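Local coordinates for MTH169 (Methanobacterium thermoautotrophicum, PDB 1GTD), which is a small alpha/beta protein of the PurS family, built on an antiparallel sheet with helices and assembled as a tetramer, at residues 4-9 with 40-45; 58-63 with 73-78; 21-26 with 35-40. All blocks are in the same frame, centred on the assembly; numbering follows the deposited sequence.

Contact 1: residues 4-9 with 40-45; sequences MVEVRI and TDVITF
Val5 and Phe45, Val7 and Ile43, and Ile9 and Asp41 are hydrogen-bonded pairs of two antiparallel strands, 4-9 and 40-45. Glu6-Thr44 and Arg8-Val42 are the non-hydrogen-bonded pairs between them. Arg8 can be followed outward. Arg8 CB lies 4.3 Å from Thr40 CG2. Arg8 CG passes Val42 CG1 at 4.0 Å. The bend at chi3 (68°) lays the guanidinium face against Val42 CG2. This methyl sits over the centre of that face, 3.8 Å from Arg8 CZ. At the tip, Arg8 NH1 makes a long salt bridge to Glu6 OE2 (3.6 Å). On the other face of the sheet, Val5 CB stands over the Phe45 ring, 4.0 Å from its centroid, in a CH-pi contact. Ile9 CD1 meets Ile43 CD1 at 3.9 Å. Helix 59-67 packs here: Val7 touches Cys63, and Ile9 and Ile43 touch Leu67. The sheet is thus two-sided. The face of Val5, Val7, Ile9, Ile43 and Phe45 is mostly apolar, with Asp41 at its end. The other is mixed, with Glu6 and Arg8 laid over Val42 and beside Thr44. There Glu6, also weakly bonded to Ser78, may partly offset the nearby Arg8 of the second subunit.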
# COMPACT_ATOMS: atom_id res chain seq x y z
N MSE B 4 8.08 22.19 -8.88
CA MSE B 4 7.83 20.77 -9.08
C MSE B 4 8.56 20.01 -7.96
O MSE B 4 9.80 20.00 -7.91
CB MSE B 4 8.35 20.37 -10.45
CG MSE B 4 7.88 19.04 -10.96
SE MSE B 4 7.80 18.98 -12.91
CE MSE B 4 9.66 18.51 -13.29
N VAL B 5 7.80 19.39 -7.07
CA VAL B 5 8.38 18.67 -5.93
C VAL B 5 8.34 17.15 -6.06
O VAL B 5 7.36 16.59 -6.54
CB VAL B 5 7.66 19.05 -4.62
CG1 VAL B 5 8.40 18.48 -3.41
CG2 VAL B 5 7.52 20.57 -4.51
N GLU B 6 9.41 16.49 -5.62
CA GLU B 6 9.46 15.03 -5.64
C GLU B 6 10.04 14.51 -4.33
O GLU B 6 11.18 14.83 -3.97
CB GLU B 6 10.32 14.50 -6.78
CG GLU B 6 10.43 12.97 -6.73
CD GLU B 6 11.28 12.38 -7.85
OE1 GLU B 6 12.46 12.78 -7.98
OE2 GLU B 6 10.77 11.51 -8.58
N VAL B 7 9.25 13.71 -3.61
CA VAL B 7 9.69 13.13 -2.34
C VAL B 7 9.81 11.62 -2.47
O VAL B 7 8.82 10.93 -2.75
CB VAL B 7 8.72 13.46 -1.20
CG1 VAL B 7 9.29 12.97 0.11
CG2 VAL B 7 8.48 14.94 -1.13
N ARG B 8 11.02 11.11 -2.27
CA ARG B 8 11.26 9.67 -2.36
C ARG B 8 11.41 9.14 -0.94
O ARG B 8 12.20 9.67 -0.15
CB ARG B 8 12.51 9.40 -3.19
CG ARG B 8 12.43 10.06 -4.57
CD ARG B 8 13.63 9.73 -5.42
NE ARG B 8 13.66 8.32 -5.78
CZ ARG B 8 13.31 7.83 -6.97
NH1 ARG B 8 12.90 8.66 -7.94
NH2 ARG B 8 13.36 6.52 -7.20
N ILE B 9 10.64 8.11 -0.61
CA ILE B 9 10.65 7.54 0.73
C ILE B 9 11.00 6.05 0.75
O ILE B 9 10.40 5.25 0.05
CB ILE B 9 9.27 7.74 1.37
CG1 ILE B 9 8.88 9.21 1.21
CG2 ILE B 9 9.30 7.39 2.84
CD1 ILE B 9 7.46 9.54 1.61
N THR B 40 10.55 1.61 -3.00
CA THR B 40 10.62 3.04 -2.76
C THR B 40 9.30 3.65 -3.17
O THR B 40 8.69 3.23 -4.16
CB THR B 40 11.73 3.70 -3.60
OG1 THR B 40 12.98 3.05 -3.36
CG2 THR B 40 11.86 5.17 -3.22
N ASP B 41 8.84 4.63 -2.40
CA ASP B 41 7.59 5.30 -2.70
C ASP B 41 7.94 6.70 -3.13
O ASP B 41 8.68 7.39 -2.44
CB ASP B 41 6.69 5.34 -1.47
CG ASP B 41 6.39 3.96 -0.95
OD1 ASP B 41 6.85 3.63 0.17
OD2 ASP B 41 5.71 3.20 -1.67
N VAL B 42 7.42 7.12 -4.27
CA VAL B 42 7.73 8.46 -4.74
C VAL B 42 6.46 9.29 -4.87
O VAL B 42 5.50 8.89 -5.52
CB VAL B 42 8.45 8.41 -6.10
CG1 VAL B 42 8.92 9.81 -6.48
CG2 VAL B 42 9.61 7.42 -6.01
N ILE B 43 6.48 10.44 -4.21
CA ILE B 43 5.35 11.35 -4.24
C ILE B 43 5.82 12.59 -4.97
O ILE B 43 6.86 13.14 -4.64
CB ILE B 43 4.94 11.76 -2.83
CG1 ILE B 43 4.74 10.51 -1.99
CG2 ILE B 43 3.67 12.58 -2.90
CD1 ILE B 43 4.43 10.79 -0.54
N THR B 44 5.05 13.01 -5.98
CA THR B 44 5.39 14.19 -6.75
C THR B 44 4.21 15.15 -6.71
O THR B 44 3.07 14.72 -6.55
CB THR B 44 5.71 13.85 -8.22
OG1 THR B 44 6.48 12.63 -8.29
CG2 THR B 44 6.53 14.95 -8.84
N PHE B 45 4.46 16.45 -6.83
CA PHE B 45 3.39 17.43 -6.81
C PHE B 45 3.87 18.86 -7.00
O PHE B 45 4.98 19.22 -6.60
CB PHE B 45 2.58 17.33 -5.50
CG PHE B 45 3.39 17.59 -4.26
CD1 PHE B 45 3.57 18.89 -3.79
CD2 PHE B 45 3.98 16.54 -3.56
CE1 PHE B 45 4.34 19.13 -2.65
CE2 PHE B 45 4.76 16.77 -2.42
CZ PHE B 45 4.93 18.07 -1.97

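Contact 2: residues 58-63 with 73-78; sequences EVEDMC and HDYDVS
Helix 59-63 runs roughly antiparallel to strand 73-78, with their axes 10.1 Å apart at closest and 156° between directions, so Val59 comes opposite Val77 and Cys63 opposite Tyr75. The side chains of Tyr75 and Val77 leave the strand toward the helix. The two valines run past one another, reversed, and Val59 CG1 meets Val77 CG1 at 3.6 Å. Next along the helix, Cys63 reaches both strand residues. Cys63 CB touches Tyr75 CE1 at 3.4 Å, coming at the ring obliquely. Cys63 SG lies 4.5 Å from the Tyr75 ring centroid, a sulfur-aromatic contact that is also oblique. The same Cys63 SG touches Val77 CG2 at 4.0 Å, and so bridges the valine and the tyrosine. The first torsion of Tyr75 (chi1 59°) tucks CG into the gap flanked by its own N and C atoms. From there the ring extends to the polar flank of the helix. Glu60 bends at chi2 and brings its carboxylate to the ring edge. The carboxylate and ring planes are only 14° apart, with Glu60 OE2 in the ring plane, 3.5 Å from Tyr75 CE1. Both carboxylate oxygens make weak bonds with the hydroxyl, Glu60 OE1 at 3.0 Å from Tyr75 OH. The hydroxyl has a firmer partner in Gln64 NE2 of the same helix. Val59 and Cys63 also touch Val5 and Val7 of strand 3-11, so the helix spans more than one strand of the sheet. The chemistry is graded. Val59 and Cys63 are buried against Val77, while the tyrosine hydroxyl at the margin ties an outer strand of this chain's sheet to helix side chains through polar contacts.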
# COMPACT_ATOMS: atom_id res chain seq x y z
N GLU B 58 8.62 23.95 3.91
CA GLU B 58 7.30 23.35 4.02
C GLU B 58 7.29 21.88 3.64
O GLU B 58 6.73 21.05 4.36
CB GLU B 58 6.31 24.08 3.13
CG GLU B 58 6.10 25.51 3.51
CD GLU B 58 4.85 26.06 2.88
OE1 GLU B 58 3.76 25.66 3.35
OE2 GLU B 58 4.97 26.86 1.92
N VAL B 59 7.90 21.55 2.51
CA VAL B 59 7.94 20.16 2.11
C VAL B 59 8.53 19.39 3.28
O VAL B 59 7.99 18.35 3.69
CB VAL B 59 8.80 19.96 0.86
CG1 VAL B 59 8.81 18.50 0.47
CG2 VAL B 59 8.26 20.81 -0.29
N GLU B 60 9.62 19.90 3.84
CA GLU B 60 10.27 19.26 4.97
C GLU B 60 9.31 19.03 6.14
O GLU B 60 9.42 18.04 6.86
CB GLU B 60 11.46 20.10 5.45
CG GLU B 60 12.05 19.64 6.76
CD GLU B 60 12.55 18.20 6.72
OE1 GLU B 60 12.93 17.69 7.79
OE2 GLU B 60 12.57 17.59 5.62
N ASP B 61 8.37 19.94 6.33
CA ASP B 61 7.40 19.78 7.40
C ASP B 61 6.46 18.64 7.06
O ASP B 61 6.16 17.80 7.90
CB ASP B 61 6.57 21.06 7.59
CG ASP B 61 7.35 22.17 8.28
OD1 ASP B 61 8.35 21.87 8.97
OD2 ASP B 61 6.95 23.35 8.13
N MSE B 62 5.99 18.63 5.81
CA MSE B 62 5.08 17.60 5.33
C MSE B 62 5.66 16.20 5.50
O MSE B 62 4.94 15.26 5.86
CB MSE B 62 4.75 17.85 3.86
CG MSE B 62 3.98 19.13 3.62
SE MSE B 62 3.67 19.49 1.74
CE MSE B 62 4.47 17.87 1.05
N CYS B 63 6.95 16.06 5.24
CA CYS B 63 7.61 14.76 5.38
C CYS B 63 7.68 14.37 6.85
O CYS B 63 7.45 13.21 7.20
CB CYS B 63 9.03 14.81 4.81
SG CYS B 63 9.14 14.97 3.01
N HIS B 73 12.04 5.67 8.13
CA HIS B 73 12.22 6.00 6.70
C HIS B 73 13.37 6.96 6.40
O HIS B 73 13.65 7.87 7.17
CB HIS B 73 10.96 6.64 6.09
CG HIS B 73 9.75 5.78 6.17
ND1 HIS B 73 8.76 5.96 7.11
CD2 HIS B 73 9.36 4.72 5.41
CE1 HIS B 73 7.82 5.05 6.94
NE2 HIS B 73 8.15 4.29 5.91
N ASP B 74 14.01 6.74 5.26
CA ASP B 74 15.06 7.62 4.76
C ASP B 74 14.30 8.29 3.62
O ASP B 74 13.60 7.60 2.86
CB ASP B 74 16.23 6.84 4.13
CG ASP B 74 17.25 6.35 5.15
OD1 ASP B 74 17.50 7.05 6.15
OD2 ASP B 74 17.82 5.25 4.93
N TYR B 75 14.39 9.61 3.48
CA TYR B 75 13.68 10.24 2.38
C TYR B 75 14.52 11.26 1.63
O TYR B 75 15.52 11.75 2.14
CB TYR B 75 12.38 10.86 2.87
CG TYR B 75 12.51 11.91 3.94
CD1 TYR B 75 12.33 13.26 3.65
CD2 TYR B 75 12.81 11.56 5.26
CE1 TYR B 75 12.42 14.24 4.63
CE2 TYR B 75 12.91 12.52 6.26
CZ TYR B 75 12.72 13.86 5.94
OH TYR B 75 12.80 14.82 6.92
N ASP B 76 14.12 11.52 0.39
CA ASP B 76 14.79 12.47 -0.50
C ASP B 76 13.77 13.48 -0.97
O ASP B 76 12.62 13.15 -1.24
CB ASP B 76 15.34 11.76 -1.73
CG ASP B 76 16.71 11.20 -1.52
OD1 ASP B 76 17.68 11.94 -1.79
OD2 ASP B 76 16.82 10.04 -1.08
N VAL B 77 14.20 14.73 -1.09
CA VAL B 77 13.32 15.77 -1.57
C VAL B 77 14.06 16.55 -2.65
O VAL B 77 15.17 17.04 -2.42
CB VAL B 77 12.89 16.73 -0.45
CG1 VAL B 77 11.98 17.82 -1.03
CG2 VAL B 77 12.15 15.97 0.63
N SER B 78 13.46 16.62 -3.83
CA SER B 78 14.05 17.36 -4.94
C SER B 78 13.03 18.41 -5.36
O SER B 78 11.85 18.12 -5.53
CB SER B 78 14.36 16.42 -6.12
OG SER B 78 13.18 15.92 -6.72

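Contact 3: residues 21-26 with 35-40; sequences ATIERA and EDTDTT
The Glu24 carboxylate is the flat group at the centre of this contact, and Thr37 approaches it at the OE1 end rather than over a face. Two donors of Thr37 share that oxygen. The hydroxyl Thr37 OG1 gives a hydrogen bond to Glu24 OE1 at 2.8 Å, on the anti lone pair, away from the other carboxylate oxygen. The backbone N of Thr37 gives a second to Glu24 OE1 at 3.2 Å. It comes nearly along the C-O axis, with an angle of 158° at the hydrogen. The peptide joining Glu35 and Asp36 passes close by, its Asp36 N 3.7 Å from Glu24 OE1. Torsions explain the fit. Thr37 keeps OG1 beside its own backbone N (chi1 -59°), which lets both donors converge on one acceptor. Glu24 is extended, with CG opposite the backbone N across the CA-CB bond (chi1 -174°). Its chain runs past Thr37 in the reverse direction, and Glu24 CB lies 3.3 Å from Thr37 OG1. Ile23 makes looser contacts, Ile23 CG2 to Thr37 CG2 at 4.3 Å. Thr37 further packs on Ala20 of the same helix. The chain turns a corner at Asp36, and the carboxylate sits at that corner. Other subunits border the region. Ile23 packs on Leu67 of the second subunit, Thr39 packs on Ile43 of that chain, and Arg25 NH1 bonds to Gln64 O of the third subunit. Helix 18-30 is thus tied to the chain at Thr37 largely through Glu24. The two bonds to one oxygen would probably favour the charged carboxylate. Asp36, with 6.5 Å between Glu24 OE1 and Asp36 OD1, would weakly oppose it.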
# COMPACT_ATOMS: atom_id res chain seq x y z
N ALA B 21 9.62 -8.22 0.97
CA ALA B 21 9.75 -9.64 1.30
C ALA B 21 8.68 -10.45 0.56
O ALA B 21 8.95 -11.55 0.07
CB ALA B 21 9.61 -9.84 2.81
N THR B 22 7.48 -9.90 0.48
CA THR B 22 6.39 -10.59 -0.19
C THR B 22 6.66 -10.77 -1.69
O THR B 22 6.48 -11.86 -2.25
CB THR B 22 5.08 -9.82 0.02
OG1 THR B 22 4.75 -9.85 1.42
CG2 THR B 22 3.95 -10.44 -0.77
N ILE B 23 7.12 -9.71 -2.34
CA ILE B 23 7.43 -9.77 -3.76
C ILE B 23 8.51 -10.81 -4.04
O ILE B 23 8.34 -11.68 -4.89
CB ILE B 23 7.95 -8.41 -4.24
CG1 ILE B 23 6.81 -7.38 -4.23
CG2 ILE B 23 8.54 -8.55 -5.62
CD1 ILE B 23 7.26 -5.98 -4.62
N GLU B 24 9.61 -10.73 -3.31
CA GLU B 24 10.73 -11.65 -3.49
C GLU B 24 10.31 -13.11 -3.39
O GLU B 24 10.65 -13.91 -4.25
CB GLU B 24 11.83 -11.35 -2.47
CG GLU B 24 13.09 -12.16 -2.69
CD GLU B 24 14.26 -11.63 -1.88
OE1 GLU B 24 14.61 -10.44 -2.04
OE2 GLU B 24 14.84 -12.41 -1.09
N ARG B 25 9.59 -13.44 -2.33
CA ARG B 25 9.13 -14.81 -2.13
C ARG B 25 8.23 -15.27 -3.26
O ARG B 25 8.38 -16.38 -3.78
CB ARG B 25 8.38 -14.93 -0.80
CG ARG B 25 7.59 -16.23 -0.67
CD ARG B 25 7.26 -16.56 0.78
NE ARG B 25 6.59 -17.85 0.88
CZ ARG B 25 5.34 -18.07 0.51
NH1 ARG B 25 4.61 -17.08 0.02
NH2 ARG B 25 4.81 -19.28 0.63
N ALA B 26 7.28 -14.42 -3.64
CA ALA B 26 6.35 -14.73 -4.71
C ALA B 26 7.11 -14.97 -6.00
O ALA B 26 6.79 -15.89 -6.75
CB ALA B 26 5.36 -13.60 -4.89
N GLU B 35 17.37 -11.12 -5.49
CA GLU B 35 17.88 -10.82 -4.16
C GLU B 35 17.80 -9.34 -3.85
O GLU B 35 17.59 -8.52 -4.73
CB GLU B 35 19.32 -11.29 -4.04
CG GLU B 35 19.48 -12.79 -4.08
CD GLU B 35 20.89 -13.20 -4.45
OE1 GLU B 35 21.83 -12.79 -3.73
OE2 GLU B 35 21.06 -13.92 -5.45
N ASP B 36 17.98 -9.02 -2.58
CA ASP B 36 17.97 -7.65 -2.12
C ASP B 36 16.79 -6.83 -2.61
O ASP B 36 16.93 -5.63 -2.83
CB ASP B 36 19.26 -6.96 -2.55
CG ASP B 36 20.48 -7.63 -1.96
OD1 ASP B 36 20.45 -7.90 -0.74
OD2 ASP B 36 21.45 -7.87 -2.71
N THR B 37 15.63 -7.47 -2.76
CA THR B 37 14.46 -6.75 -3.21
C THR B 37 14.32 -5.53 -2.32
O THR B 37 14.67 -5.57 -1.14
CB THR B 37 13.18 -7.61 -3.12
OG1 THR B 37 13.33 -8.80 -3.91
CG2 THR B 37 11.98 -6.82 -3.65
N ASP B 38 13.81 -4.43 -2.88
CA ASP B 38 13.65 -3.19 -2.15
C ASP B 38 12.49 -2.40 -2.77
O ASP B 38 12.18 -2.56 -3.96
CB ASP B 38 14.94 -2.39 -2.25
CG ASP B 38 15.22 -1.55 -1.03
OD1 ASP B 38 16.29 -0.88 -1.01
OD2 ASP B 38 14.39 -1.57 -0.09
N THR B 39 11.86 -1.55 -1.97
CA THR B 39 10.72 -0.75 -2.43
C THR B 39 10.86 0.73 -2.06
O THR B 39 11.25 1.06 -0.94
CB THR B 39 9.39 -1.30 -1.82
OG1 THR B 39 8.76 -2.21 -2.74
CG2 THR B 39 8.44 -0.17 -1.44
N THR B 40 10.55 1.61 -3.00
CA THR B 40 10.62 3.04 -2.76
C THR B 40 9.30 3.65 -3.17
O THR B 40 8.69 3.23 -4.16
CB THR B 40 11.73 3.70 -3.60
OG1 THR B 40 12.98 3.05 -3.36
CG2 THR B 40 11.86 5.17 -3.22

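Overall arrangement
Contacts 1 and 2 are neighbours, with centres about 9 Å apart. Strand 3-11 lies between strands 37-47 and 73-81, and probable backbone bonds such as Arg8 O to Asp76 N (2.7 Å) and Glu6 O to Ser78 N (2.9 Å) join the two contacts. Helix 59-67 covers one face of this sheet. Contact 3 lies further out. It uses the earlier part of strand 37-47, up to Thr40, which it shares with contact 1, yet their centres are about 20 Å apart. Contacts 2 and 3 do not touch; their centres are about 24 Å apart and their nearest atoms about 7 Å, on opposite sides of the chain's centre. Strand 37-47 thus links the sheet to a projecting helix. All three contacts touch the second subunit.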